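PDB 4IIY: MccF from Escherichia coli, which probably acts as a serine carboxypeptidase-like hydrolase of the S66 family that confers self-immunity to microcin C7. Local coordinates for residues B[295-300]-B[353-358]. The protein carries 1 engineered substitution. Residues are numbered along the deposited sequence; the frame is centred on the assembly and turned at random. Where two conformers were deposited one is given.
Sequences VSAIIL and IDFDNK
The Phe355 ring turns its edge to strand 297-301: CB of Ala297 sits near the ring plane, 4.4 Å from CZ of Phe355. One face of the same ring carries a methyl of its own segment, CG2 of Ile353, 3.5 Å above the plane and displaced toward the rim. The same Ala297 CB also meets CD1 of Ile353, at 4.2 Å. The tightest touch is between the isoleucines, where Ile353 CD1 lies 3.7 Å from CG1 of Ile299 and 4.0 Å from CD1 of Ile299, the two side chains running at a slant to each other. In Ile353, CG1 is anti to the carbonyl carbon (chi1 -54°) and carries CD1 to the strand, while CG2 is left for the phenyl face. Ile360 of strand 359-362 touches both isoleucines, and Pro329 packs on Phe355. The side chain of Ile299 is about 8 Å from that of Glu270, a predicted charge-relay residue.

Beyond the apolar patch the chain turns sharply. OD1 of Asp354 accepts a hydrogen bond from the backbone N of Asn357, three residues on (2.9 Å), which makes this an Asx motif; Lys358 NZ donates a hydrogen bond to Phe355 O at 2.8 Å.

Strands 266-270 and 236-245 separate 297-301 from 350-354 in one mixed sheet, yet CA of Ala297 and CA of Ile353 are 8.4 Å apart: the sheet is strongly curved, and this is buried apolar core probably enclosed on its concave side, barrel-like.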
# COMPACT_ATOMS: atom_id res chain seq x y z
N VAL B 295 19.89 0.82 -7.99
CA VAL B 295 20.29 -0.51 -7.55
C VAL B 295 21.07 -1.28 -8.61
O VAL B 295 20.83 -1.13 -9.81
CB VAL B 295 19.11 -1.34 -7.00
CG1 VAL B 295 18.46 -0.62 -5.82
CG2 VAL B 295 18.08 -1.62 -8.08
N SER B 296 22.01 -2.10 -8.15
CA SER B 296 22.84 -2.87 -9.08
C SER B 296 22.31 -4.27 -9.36
O SER B 296 22.74 -4.93 -10.31
CB SER B 296 24.28 -2.93 -8.58
OG SER B 296 24.86 -1.64 -8.52
N ALA B 297 21.36 -4.73 -8.54
CA ALA B 297 20.69 -6.01 -8.76
C ALA B 297 19.41 -6.01 -7.93
O ALA B 297 19.26 -5.22 -7.00
CB ALA B 297 21.60 -7.18 -8.35
N ILE B 298 18.51 -6.92 -8.29
CA ILE B 298 17.27 -7.11 -7.55
C ILE B 298 17.12 -8.59 -7.21
O ILE B 298 17.36 -9.45 -8.06
CB ILE B 298 16.05 -6.67 -8.39
CG1 ILE B 298 16.14 -5.17 -8.70
CG2 ILE B 298 14.74 -7.01 -7.67
CD1 ILE B 298 15.29 -4.76 -9.87
N ILE B 299 16.75 -8.87 -5.96
CA ILE B 299 16.36 -10.20 -5.53
C ILE B 299 14.85 -10.22 -5.31
O ILE B 299 14.33 -9.44 -4.50
CB ILE B 299 17.03 -10.58 -4.21
CG1 ILE B 299 18.56 -10.51 -4.31
CG2 ILE B 299 16.58 -11.98 -3.75
CD1 ILE B 299 19.26 -10.53 -2.96
N LEU B 300 14.15 -11.07 -6.06
CA LEU B 300 12.72 -11.29 -5.82
C LEU B 300 12.57 -12.57 -5.01
O LEU B 300 12.96 -13.66 -5.47
CB LEU B 300 11.96 -11.46 -7.14
CG LEU B 300 12.05 -10.33 -8.16
CD1 LEU B 300 11.28 -10.71 -9.42
CD2 LEU B 300 11.52 -9.01 -7.59
N ILE B 353 25.98 -11.71 -5.48
CA ILE B 353 25.24 -12.63 -6.32
C ILE B 353 26.10 -12.97 -7.53
O ILE B 353 26.49 -12.08 -8.29
CB ILE B 353 23.91 -12.03 -6.81
CG1 ILE B 353 23.06 -11.52 -5.63
CG2 ILE B 353 23.14 -13.06 -7.64
CD1 ILE B 353 21.84 -10.73 -6.07
N ASP B 354 26.40 -14.25 -7.71
CA ASP B 354 27.15 -14.69 -8.87
C ASP B 354 26.16 -15.25 -9.87
O ASP B 354 25.64 -16.35 -9.71
CB ASP B 354 28.18 -15.74 -8.48
CG ASP B 354 29.11 -16.09 -9.62
OD1 ASP B 354 28.69 -16.02 -10.79
OD2 ASP B 354 30.28 -16.45 -9.33
N PHE B 355 25.86 -14.46 -10.89
CA PHE B 355 24.89 -14.85 -11.90
C PHE B 355 25.39 -15.95 -12.82
O PHE B 355 24.60 -16.71 -13.37
CB PHE B 355 24.44 -13.62 -12.68
CG PHE B 355 23.57 -12.70 -11.88
CD1 PHE B 355 22.20 -12.90 -11.83
CD2 PHE B 355 24.13 -11.68 -11.14
CE1 PHE B 355 21.40 -12.06 -11.07
CE2 PHE B 355 23.33 -10.85 -10.38
CZ PHE B 355 21.97 -11.05 -10.34
N ASP B 356 26.71 -16.05 -12.97
CA ASP B 356 27.29 -17.09 -13.82
C ASP B 356 27.25 -18.45 -13.12
O ASP B 356 26.92 -19.46 -13.73
CB ASP B 356 28.72 -16.74 -14.21
CG ASP B 356 28.81 -15.47 -15.05
OD1 ASP B 356 27.83 -15.13 -15.75
OD2 ASP B 356 29.88 -14.82 -15.01
N ASN B 357 27.59 -18.46 -11.84
CA ASN B 357 27.60 -19.70 -11.06
C ASN B 357 26.30 -19.99 -10.31
O ASN B 357 26.19 -20.99 -9.61
CB ASN B 357 28.80 -19.71 -10.11
CG ASN B 357 30.11 -19.80 -10.85
OD1 ASN B 357 30.92 -18.87 -10.83
ND2 ASN B 357 30.30 -20.90 -11.54
N LYS B 358 25.32 -19.10 -10.47
CA LYS B 358 23.99 -19.28 -9.88
C LYS B 358 24.04 -19.48 -8.37
O LYS B 358 23.52 -20.46 -7.85
CB LYS B 358 23.24 -20.45 -10.52
CG LYS B 358 23.33 -20.53 -12.03
CD LYS B 358 22.80 -19.31 -12.72
CE LYS B 358 22.86 -19.49 -14.23
NZ LYS B 358 22.87 -18.19 -14.96